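Local coordinates for protein beta-lactamase Mb2281c (PDB 3I7J) that probably hydrolyses beta-lactams or related amide or ester substrates, as a serine hydrolase of the beta-lactamase and penicillin-binding-protein family, at residues T150-V153 / A154-A157. Residues are numbered along the deposited sequence; the frame is centred on the assembly and turned at random.
Sequences TSTV and ADLA
An N-cap opens the helix 153-164 where the chain leaves strand 149-151: Thr152 lays its hydroxyl against the first turn, and Asp155 N donates to Thr152 OG1 over 3.1 Å, nearly straight at 162°. A chi1 of 63° sets OG1 between the backbone N and the carbonyl carbon of Thr152, from where it reaches that amide. Regular helix bonding starts at the same residue, with Leu156 N donating to Thr152 O at 2.9 Å; the next turn bond, Ala157 N to Val153 O, is more bent, 137° at the hydrogen. The Asp155 side chain runs obliquely past Thr152, its CB 3.4 Å from Thr152 OG1, while its carboxylate bonds elsewhere: OD2 accepts from Thr135 N and is hydrogen-bonded to Thr136 OG1. The hydroxyl of Thr136 is also hydrogen-bonded to Ser151 OG, so Thr136 links Ser151, on the strand side, to Asp155 in the first helical turn. Val153 and Leu156 pack on Val245 and Leu247 of strand 242-248, seating this end of the helix against the large antiparallel sheet. The hydroxyl oxygen Ser151 OG lies 3.4 Å from Asp155 CB and 3.8 Å from Leu156 CD2.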
loop_
_atom_site.group_PDB
_atom_site.type_symbol
_atom_site.label_atom_id
_atom_site.label_comp_id
_atom_site.label_asym_id
_atom_site.label_seq_id
_atom_site.Cartn_x
_atom_site.Cartn_y
_atom_site.Cartn_z
ATOM N N THR A 150 1.885 -9.719 7.744
ATOM C CA THR A 150 1.522 -11.018 7.217
ATOM C C THR A 150 -0.004 -10.982 7.061
ATOM O O THR A 150 -0.698 -10.435 7.915
ATOM C CB THR A 150 1.960 -12.117 8.230
ATOM O OG1 THR A 150 3.244 -12.629 7.855
ATOM C CG2 THR A 150 0.970 -13.223 8.299
ATOM N N SER A 151 -0.529 -11.551 5.980
ATOM C CA SER A 151 -1.971 -11.536 5.762
ATOM C C SER A 151 -2.400 -12.571 4.722
ATOM O O SER A 151 -1.579 -13.347 4.222
ATOM C CB SER A 151 -2.405 -10.129 5.322
ATOM O OG SER A 151 -3.815 -10.001 5.310
ATOM N N THR A 152 -3.694 -12.569 4.402
ATOM C CA THR A 152 -4.285 -13.497 3.433
ATOM C C THR A 152 -5.028 -12.715 2.365
ATOM O O THR A 152 -5.346 -11.549 2.563
ATOM C CB THR A 152 -5.321 -14.406 4.112
ATOM O OG1 THR A 152 -6.400 -13.596 4.606
ATOM C CG2 THR A 152 -4.695 -15.166 5.275
ATOM N N VAL A 153 -5.315 -13.349 1.230
ATOM C CA VAL A 153 -6.039 -12.646 0.176
ATOM C C VAL A 153 -7.440 -12.261 0.664
ATOM O O VAL A 153 -7.957 -11.202 0.306
ATOM C CB VAL A 153 -6.142 -13.496 -1.113
ATOM C CG1 VAL A 153 -7.006 -12.779 -2.153
ATOM C CG2 VAL A 153 -4.746 -13.724 -1.680
ATOM N N ALA A 154 -8.046 -13.113 1.488
ATOM C CA ALA A 154 -9.380 -12.846 2.028
ATOM C C ALA A 154 -9.384 -11.571 2.870
ATOM O O ALA A 154 -10.287 -10.737 2.752
ATOM C CB ALA A 154 -9.853 -14.028 2.879
ATOM N N ASP A 155 -8.386 -11.438 3.741
ATOM C CA ASP A 155 -8.264 -10.258 4.593
ATOM C C ASP A 155 -7.955 -9.023 3.744
ATOM O O ASP A 155 -8.521 -7.952 3.965
ATOM C CB ASP A 155 -7.150 -10.446 5.633
ATOM C CG ASP A 155 -7.633 -11.127 6.894
ATOM O OD1 ASP A 155 -8.744 -11.707 6.877
ATOM O OD2 ASP A 155 -6.891 -11.093 7.904
ATOM N N LEU A 156 -7.054 -9.169 2.775
ATOM C CA LEU A 156 -6.707 -8.037 1.928
ATOM C C LEU A 156 -7.880 -7.638 1.051
ATOM O O LEU A 156 -8.015 -6.472 0.676
ATOM C CB LEU A 156 -5.495 -8.356 1.060
ATOM C CG LEU A 156 -4.157 -8.410 1.787
ATOM C CD1 LEU A 156 -3.058 -8.408 0.735
ATOM C CD2 LEU A 156 -3.990 -7.197 2.711
ATOM N N ALA A 157 -8.725 -8.613 0.726
ATOM C CA ALA A 157 -9.906 -8.372 -0.100
ATOM C C ALA A 157 -10.840 -7.433 0.658
ATOM O O ALA A 157 -11.417 -6.513 0.078
ATOM C CB ALA A 157 -10.612 -9.689 -0.397
#